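Local coordinates for conserved exported protein (Bacteroides fragilis, PDB 3CLW) that is of unknown function but probably hydrolyses O-glycosidic bonds in carbohydrates, at residues F160-R172 / L214-K226. Residues are numbered along the deposited sequence; the frame is centred on the assembly and turned at random.
Sequences FARFLVKSAQHFR and LDKAISEAQIDTK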
ATOM      1  N   PHE A 160      13.666  -0.493  21.169  1.00 35.09           N
ATOM      2  CA  PHE A 160      13.067  -0.131  19.901  1.00 34.69           C
ATOM      3  C   PHE A 160      11.544  -0.321  19.946  1.00 34.45           C
ATOM      4  O   PHE A 160      10.788   0.602  19.596  1.00 35.56           O
ATOM      5  CB  PHE A 160      13.735  -0.888  18.749  1.00 33.92           C
ATOM      6  CG  PHE A 160      13.234  -0.517  17.385  1.00 34.73           C
ATOM      7  CD1 PHE A 160      12.836   0.788  17.091  1.00 31.65           C
ATOM      8  CD2 PHE A 160      13.194  -1.481  16.376  1.00 35.40           C
ATOM      9  CE1 PHE A 160      12.371   1.133  15.817  1.00 33.86           C
ATOM     10  CE2 PHE A 160      12.751  -1.152  15.080  1.00 38.48           C
ATOM     11  CZ  PHE A 160      12.330   0.185  14.804  1.00 34.97           C
ATOM     12  N   ALA A 161      11.092  -1.486  20.398  1.00 33.53           N
ATOM     13  CA  ALA A 161       9.642  -1.732  20.564  1.00 32.36           C
ATOM     14  C   ALA A 161       9.001  -0.663  21.445  1.00 31.82           C
ATOM     15  O   ALA A 161       7.896  -0.184  21.137  1.00 31.79           O
ATOM     16  CB  ALA A 161       9.368  -3.135  21.110  1.00 30.99           C
ATOM     17  N   ARG A 162       9.686  -0.280  22.525  1.00 30.89           N
ATOM     18  CA  ARG A 162       9.156   0.739  23.398  1.00 31.98           C
ATOM     19  C   ARG A 162       9.054   2.130  22.718  1.00 31.09           C
ATOM     20  O   ARG A 162       8.107   2.867  22.952  1.00 30.56           O
ATOM     21  CB  ARG A 162       9.942   0.825  24.694  1.00 32.27           C
ATOM     22  CG  ARG A 162       9.592  -0.316  25.696  1.00 36.90           C
ATOM     23  CD  ARG A 162      10.066   0.053  27.095  1.00 39.07           C
ATOM     24  NE  ARG A 162      11.513   0.235  27.140  1.00 45.48           N
ATOM     25  CZ  ARG A 162      12.395  -0.727  27.453  1.00 51.64           C
ATOM     26  NH1 ARG A 162      11.991  -1.976  27.743  1.00 49.90           N
ATOM     27  NH2 ARG A 162      13.703  -0.443  27.468  1.00 53.81           N
ATOM     28  N   PHE A 163      10.051   2.449  21.894  1.00 31.36           N
ATOM     29  CA  PHE A 163      10.091   3.664  21.102  1.00 31.21           C
ATOM     30  C   PHE A 163       8.895   3.727  20.140  1.00 31.13           C
ATOM     31  O   PHE A 163       8.189   4.726  20.125  1.00 31.03           O
ATOM     32  CB  PHE A 163      11.405   3.767  20.316  1.00 30.80           C
ATOM     33  CG  PHE A 163      11.350   4.762  19.181  1.00 30.24           C
ATOM     34  CD1 PHE A 163      11.344   6.135  19.437  1.00 30.19           C
ATOM     35  CD2 PHE A 163      11.298   4.322  17.857  1.00 31.83           C
ATOM     36  CE1 PHE A 163      11.286   7.077  18.391  1.00 30.33           C
ATOM     37  CE2 PHE A 163      11.264   5.257  16.783  1.00 29.83           C
ATOM     38  CZ  PHE A 163      11.239   6.647  17.080  1.00 30.50           C
ATOM     39  N   LEU A 164       8.691   2.653  19.368  1.00 30.69           N
ATOM     40  CA  LEU A 164       7.553   2.526  18.454  1.00 30.77           C
ATOM     41  C   LEU A 164       6.184   2.601  19.147  1.00 30.83           C
ATOM     42  O   LEU A 164       5.284   3.261  18.648  1.00 30.67           O
ATOM     43  CB  LEU A 164       7.633   1.231  17.657  1.00 30.88           C
ATOM     44  CG  LEU A 164       8.799   1.078  16.683  1.00 30.50           C
ATOM     45  CD1 LEU A 164       8.817  -0.329  16.130  1.00 27.00           C
ATOM     46  CD2 LEU A 164       8.594   2.083  15.539  1.00 30.21           C
ATOM     47  N   VAL A 165       6.054   1.959  20.306  1.00 30.44           N
ATOM     48  CA  VAL A 165       4.815   1.999  21.068  1.00 30.57           C
ATOM     49  C   VAL A 165       4.552   3.365  21.684  1.00 30.72           C
ATOM     50  O   VAL A 165       3.438   3.845  21.624  1.00 30.54           O
ATOM     51  CB  VAL A 165       4.733   0.878  22.155  1.00 30.56           C
ATOM     52  CG1 VAL A 165       3.632   1.174  23.167  1.00 29.80           C
ATOM     53  CG2 VAL A 165       4.498  -0.461  21.497  1.00 31.35           C
ATOM     54  N   LYS A 166       5.569   3.979  22.285  1.00 31.56           N
ATOM     55  CA  LYS A 166       5.420   5.334  22.837  1.00 31.95           C
ATOM     56  C   LYS A 166       5.011   6.381  21.771  1.00 31.71           C
ATOM     57  O   LYS A 166       4.233   7.281  22.071  1.00 31.70           O
ATOM     58  CB  LYS A 166       6.679   5.802  23.582  1.00 32.75           C
ATOM     59  CG  LYS A 166       6.714   7.348  23.828  1.00 34.80           C
ATOM     60  CD  LYS A 166       7.264   7.678  25.173  1.00 38.65           C
ATOM     61  CE  LYS A 166       7.208   9.180  25.433  1.00 40.08           C
ATOM     62  NZ  LYS A 166       7.881   9.499  26.710  1.00 39.77           N
ATOM     63  N   SER A 167       5.571   6.264  20.566  1.00 31.58           N
ATOM     64  CA  SER A 167       5.244   7.154  19.437  1.00 31.81           C
ATOM     65  C   SER A 167       3.775   6.983  19.018  1.00 32.36           C
ATOM     66  O   SER A 167       3.043   7.983  18.852  1.00 32.18           O
ATOM     67  CB  SER A 167       6.158   6.882  18.233  1.00 31.43           C
ATOM     68  OG  SER A 167       7.507   7.161  18.516  1.00 31.08           O
ATOM     69  N   ALA A 168       3.357   5.726  18.826  1.00 32.04           N
ATOM     70  CA  ALA A 168       1.957   5.441  18.539  1.00 32.95           C
ATOM     71  C   ALA A 168       1.052   5.970  19.646  1.00 32.49           C
ATOM     72  O   ALA A 168       0.012   6.578  19.372  1.00 33.09           O
ATOM     73  CB  ALA A 168       1.690   3.919  18.308  1.00 31.94           C
ATOM     74  N   GLN A 169       1.447   5.734  20.886  1.00 32.57           N
ATOM     75  CA  GLN A 169       0.611   6.158  22.010  1.00 33.06           C
ATOM     76  C   GLN A 169       0.502   7.662  22.072  1.00 31.77           C
ATOM     77  O   GLN A 169      -0.579   8.181  22.343  1.00 32.78           O
ATOM     78  CB  GLN A 169       1.116   5.634  23.344  1.00 32.17           C
ATOM     79  CG  GLN A 169       0.146   5.906  24.511  1.00 34.49           C
ATOM     80  CD  GLN A 169       0.603   5.218  25.826  1.00 36.82           C
ATOM     81  OE1 GLN A 169       1.786   4.888  26.006  1.00 42.75           O
ATOM     82  NE2 GLN A 169      -0.333   4.999  26.727  1.00 37.94           N
ATOM     83  N   HIS A 170       1.610   8.354  21.847  1.00 31.21           N
ATOM     84  CA  HIS A 170       1.599   9.824  21.745  1.00 31.86           C
ATOM     85  C   HIS A 170       0.548  10.310  20.759  1.00 30.99           C
ATOM     86  O   HIS A 170      -0.261  11.165  21.079  1.00 31.57           O
ATOM     87  CB  HIS A 170       2.945  10.386  21.315  1.00 31.42           C
ATOM     88  CG  HIS A 170       2.888  11.839  20.992  1.00 32.10           C
ATOM     89  ND1 HIS A 170       2.967  12.819  21.961  1.00 31.34           N
ATOM     90  CD2 HIS A 170       2.721  12.485  19.809  1.00 30.16           C
ATOM     91  CE1 HIS A 170       2.835  14.005  21.387  1.00 30.32           C
ATOM     92  NE2 HIS A 170       2.711  13.829  20.081  1.00 29.57           N
ATOM     93  N   PHE A 171       0.562   9.752  19.560  1.00 30.77           N
ATOM     94  CA  PHE A 171      -0.380  10.190  18.539  1.00 30.25           C
ATOM     95  C   PHE A 171      -1.823   9.735  18.815  1.00 31.14           C
ATOM     96  O   PHE A 171      -2.777  10.467  18.483  1.00 30.79           O
ATOM     97  CB  PHE A 171       0.146   9.858  17.141  1.00 30.04           C
ATOM     98  CG  PHE A 171       1.307  10.737  16.744  1.00 29.77           C
ATOM     99  CD1 PHE A 171       2.618  10.308  16.929  1.00 30.67           C
ATOM    100  CD2 PHE A 171       1.080  12.036  16.293  1.00 32.06           C
ATOM    101  CE1 PHE A 171       3.709  11.129  16.627  1.00 29.77           C
ATOM    102  CE2 PHE A 171       2.154  12.893  15.959  1.00 32.28           C
ATOM    103  CZ  PHE A 171       3.485  12.422  16.136  1.00 32.76           C
ATOM    104  N   ARG A 172      -1.985   8.591  19.505  1.00 30.18           N
ATOM    105  CA  ARG A 172      -3.334   8.209  19.973  1.00 29.86           C
ATOM    106  C   ARG A 172      -3.899   9.226  20.948  1.00 29.61           C
ATOM    107  O   ARG A 172      -5.095   9.573  20.870  1.00 29.52           O
ATOM    108  CB  ARG A 172      -3.402   6.762  20.530  1.00 28.29           C
ATOM    109  CG  ARG A 172      -3.053   5.689  19.457  1.00 29.10           C
ATOM    110  CD  ARG A 172      -3.276   4.253  19.926  1.00 28.97           C
ATOM    111  NE  ARG A 172      -4.683   4.009  20.093  1.00 31.91           N
ATOM    112  CZ  ARG A 172      -5.512   3.611  19.123  1.00 35.29           C
ATOM    113  NH1 ARG A 172      -5.088   3.369  17.886  1.00 35.31           N
ATOM    114  NH2 ARG A 172      -6.794   3.452  19.394  1.00 35.98           N
ATOM    115  N   LEU A 214       7.392  -6.050  20.745  1.00 34.50           N
ATOM    116  CA  LEU A 214       6.258  -5.135  20.470  1.00 34.06           C
ATOM    117  C   LEU A 214       5.006  -5.628  21.178  1.00 33.97           C
ATOM    118  O   LEU A 214       4.301  -4.862  21.796  1.00 34.94           O
ATOM    119  CB  LEU A 214       5.997  -5.014  18.971  1.00 32.68           C
ATOM    120  CG  LEU A 214       6.838  -3.944  18.282  1.00 33.06           C
ATOM    121  CD1 LEU A 214       6.850  -4.238  16.800  1.00 30.19           C
ATOM    122  CD2 LEU A 214       6.265  -2.531  18.596  1.00 30.96           C
ATOM    123  N   ASP A 215       4.748  -6.925  21.093  1.00 34.87           N
ATOM    124  CA  ASP A 215       3.610  -7.533  21.783  1.00 34.80           C
ATOM    125  C   ASP A 215       3.601  -7.155  23.259  1.00 34.58           C
ATOM    126  O   ASP A 215       2.606  -6.689  23.768  1.00 35.35           O
ATOM    127  CB  ASP A 215       3.630  -9.043  21.603  1.00 34.25           C
ATOM    128  CG  ASP A 215       2.448  -9.723  22.264  1.00 36.66           C
ATOM    129  OD1 ASP A 215       1.320  -9.644  21.720  1.00 34.71           O
ATOM    130  OD2 ASP A 215       2.661 -10.352  23.329  1.00 39.19           O
ATOM    131  N   LYS A 216       4.724  -7.339  23.931  1.00 34.76           N
ATOM    132  CA  LYS A 216       4.863  -7.010  25.340  1.00 34.89           C
ATOM    133  C   LYS A 216       4.676  -5.505  25.611  1.00 34.68           C
ATOM    134  O   LYS A 216       3.966  -5.101  26.536  1.00 34.52           O
ATOM    135  CB  LYS A 216       6.245  -7.479  25.799  1.00 34.87           C
ATOM    136  CG  LYS A 216       6.593  -7.214  27.254  1.00 39.42           C
ATOM    137  CD  LYS A 216       8.053  -7.651  27.456  1.00 46.58           C
ATOM    138  CE  LYS A 216       8.504  -7.632  28.918  1.00 51.51           C
ATOM    139  NZ  LYS A 216       9.554  -8.717  29.152  1.00 51.12           N
ATOM    140  N   ALA A 217       5.332  -4.679  24.804  1.00 34.41           N
ATOM    141  CA  ALA A 217       5.234  -3.221  24.930  1.00 33.41           C
ATOM    142  C   ALA A 217       3.788  -2.699  24.708  1.00 33.14           C
ATOM    143  O   ALA A 217       3.319  -1.807  25.429  1.00 33.51           O
ATOM    144  CB  ALA A 217       6.243  -2.572  23.958  1.00 32.48           C
ATOM    145  N   ILE A 218       3.070  -3.271  23.745  1.00 34.07           N
ATOM    146  CA  ILE A 218       1.679  -2.850  23.482  1.00 34.73           C
ATOM    147  C   ILE A 218       0.751  -3.195  24.660  1.00 36.33           C
ATOM    148  O   ILE A 218      -0.195  -2.446  24.954  1.00 35.21           O
ATOM    149  CB  ILE A 218       1.113  -3.482  22.175  1.00 35.22           C
ATOM    150  CG1 ILE A 218       1.725  -2.817  20.934  1.00 34.44           C
ATOM    151  CG2 ILE A 218      -0.473  -3.441  22.138  1.00 34.07           C
ATOM    152  CD1 ILE A 218       1.501  -3.612  19.619  1.00 32.94           C
ATOM    153  N   SER A 219       1.032  -4.340  25.307  1.00 36.80           N
ATOM    154  CA  SER A 219       0.244  -4.821  26.434  1.00 37.62           C
ATOM    155  C   SER A 219       0.482  -3.927  27.631  1.00 38.14           C
ATOM    156  O   SER A 219      -0.482  -3.511  28.275  1.00 38.25           O
ATOM    157  CB  SER A 219       0.543  -6.309  26.747  1.00 37.94           C
ATOM    158  OG  SER A 219      -0.022  -7.163  25.761  1.00 37.80           O
ATOM    159  N   GLU A 220       1.738  -3.569  27.889  1.00 39.11           N
ATOM    160  CA  GLU A 220       2.068  -2.623  28.963  1.00 41.37           C
ATOM    161  C   GLU A 220       1.436  -1.239  28.756  1.00 40.85           C
ATOM    162  O   GLU A 220       0.954  -0.624  29.709  1.00 41.29           O
ATOM    163  CB  GLU A 220       3.592  -2.487  29.125  1.00 41.67           C
ATOM    164  CG  GLU A 220       4.243  -3.618  29.975  1.00 46.28           C
ATOM    165  CD  GLU A 220       5.782  -3.775  29.772  1.00 45.81           C
ATOM    166  OE1 GLU A 220       6.262  -4.930  29.876  1.00 50.81           O
ATOM    167  OE2 GLU A 220       6.498  -2.760  29.505  1.00 51.38           O
ATOM    168  N   ALA A 221       1.437  -0.757  27.509  1.00 40.38           N
ATOM    169  CA  ALA A 221       0.861   0.542  27.176  1.00 40.06           C
ATOM    170  C   ALA A 221      -0.669   0.481  27.143  1.00 40.41           C
ATOM    171  O   ALA A 221      -1.315   1.491  27.325  1.00 39.90           O
ATOM    172  CB  ALA A 221       1.395   1.024  25.835  1.00 39.05           C
ATOM    173  N   GLN A 222      -1.224  -0.708  26.891  1.00 40.37           N
ATOM    174  CA  GLN A 222      -2.659  -0.907  26.668  1.00 41.60           C
ATOM    175  C   GLN A 222      -3.216   0.004  25.562  1.00 41.24           C
ATOM    176  O   GLN A 222      -4.249   0.640  25.732  1.00 41.46           O
ATOM    177  CB  GLN A 222      -3.455  -0.743  27.971  1.00 41.56           C
ATOM    178  CG  GLN A 222      -2.978  -1.650  29.157  1.00 44.11           C
ATOM    179  CD  GLN A 222      -3.633  -1.245  30.489  1.00 45.90           C
ATOM    180  OE1 GLN A 222      -4.756  -1.644  30.776  1.00 50.86           O
ATOM    181  NE2 GLN A 222      -2.942  -0.417  31.279  1.00 51.88           N
ATOM    182  N   ILE A 223      -2.515   0.075  24.436  1.00 40.63           N
ATOM    183  CA  ILE A 223      -3.024   0.778  23.264  1.00 40.19           C
ATOM    184  C   ILE A 223      -3.674  -0.225  22.316  1.00 40.84           C
ATOM    185  O   ILE A 223      -3.235  -1.371  22.207  1.00 41.42           O
ATOM    186  CB  ILE A 223      -1.937   1.631  22.521  1.00 40.13           C
ATOM    187  CG1 ILE A 223      -0.726   0.775  22.090  1.00 38.49           C
ATOM    188  CG2 ILE A 223      -1.517   2.865  23.367  1.00 37.52           C
ATOM    189  CD1 ILE A 223       0.233   1.521  21.157  1.00 39.05           C
ATOM    190  N   ASP A 224      -4.721   0.227  21.639  1.00 40.74           N
ATOM    191  CA  ASP A 224      -5.447  -0.567  20.658  1.00 40.52           C
ATOM    192  C   ASP A 224      -4.706  -0.566  19.317  1.00 39.29           C
ATOM    193  O   ASP A 224      -5.185   0.027  18.332  1.00 39.78           O
ATOM    194  CB  ASP A 224      -6.884  -0.009  20.517  1.00 41.77           C
ATOM    195  CG  ASP A 224      -7.802  -0.932  19.715  1.00 45.71           C
ATOM    196  OD1 ASP A 224      -7.418  -2.105  19.470  1.00 50.39           O
ATOM    197  OD2 ASP A 224      -8.902  -0.480  19.302  1.00 50.45           O
ATOM    198  N   THR A 225      -3.535  -1.207  19.294  1.00 37.52           N
ATOM    199  CA  THR A 225      -2.657  -1.221  18.122  1.00 36.43           C
ATOM    200  C   THR A 225      -2.110  -2.623  17.864  1.00 35.78           C
ATOM    201  O   THR A 225      -1.806  -3.331  18.803  1.00 35.40           O
ATOM    202  CB  THR A 225      -1.436  -0.238  18.310  1.00 36.78           C
ATOM    203  OG1 THR A 225      -1.904   1.101  18.584  1.00 37.81           O
ATOM    204  CG2 THR A 225      -0.582  -0.210  17.067  1.00 34.01           C
ATOM    205  N   LYS A 226      -1.960  -3.009  16.597  1.00 35.30           N
ATOM    206  CA  LYS A 226      -1.474  -4.322  16.244  1.00 34.75           C
ATOM    207  C   LYS A 226      -0.229  -4.316  15.365  1.00 34.92           C
ATOM    208  O   LYS A 226       0.074  -3.329  14.678  1.00 34.58           O
ATOM    209  CB  LYS A 226      -2.593  -5.114  15.579  1.00 35.78           C
ATOM    210  CG  LYS A 226      -3.710  -5.517  16.528  1.00 36.36           C
ATOM    211  CD  LYS A 226      -4.801  -6.151  15.726  1.00 40.33           C
ATOM    212  CE  LYS A 226      -6.167  -6.142  16.425  1.00 44.22           C
ATOM    213  NZ  LYS A 226      -6.205  -6.788  17.785  1.00 44.93           N
TER
HETATM  214  O   HOH W   1       0.471   3.870  29.103  1.00 46.29           O
HETATM  215  O   HOH W   2      -5.973   2.608  22.815  1.00 54.00           O
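Ala161 and Val165 of helix 160-172 pack against Leu214, Ala217 and Ala221 of helix 214-221, the two axes 8.6 Å apart and running the same general way at a crossing angle of -42°. Ala161 CB lies 3.5 Å from the backbone N of Leu214. Val165 is a knob in the hole formed by Leu214, Ala217, Ile218 and Ala221. Its CG1, anti to the backbone N (chi1 164°), presses on Ala221 CB at 3.5 Å, a tight fit. Its CG2 touches Ala217 CB and Ile218 CG1.

Gln222 leaves the helix with positive phi, and the chain turns down alongside the C-terminal half of helix 160-172. Ile223 CG2 then rests 3.6 Å from CG of the extended Gln169, while its CD1 reaches Ala168 CB. A water accepts from Gln169 NE2 and weakly donates to Ala221 O. Further on, Arg172 bends at chi3 (68°), and Asp224 O sits over one face of its guanidinium, 3.4 Å from NH1 but at a poor angle for a hydrogen bond. That NH1 hydrogen-bonds instead to Val178 O and Asn179 OD1, and Thr225 OG1 also hydrogen-bonds to Val178 O.

Leu164 packs on Ile181 of strand 178-182, and Leu214 on Ile227 of strand 226-232. These are neighbouring outer helices over parallel strands, as in the TIM barrel of family 30 glycoside hydrolases.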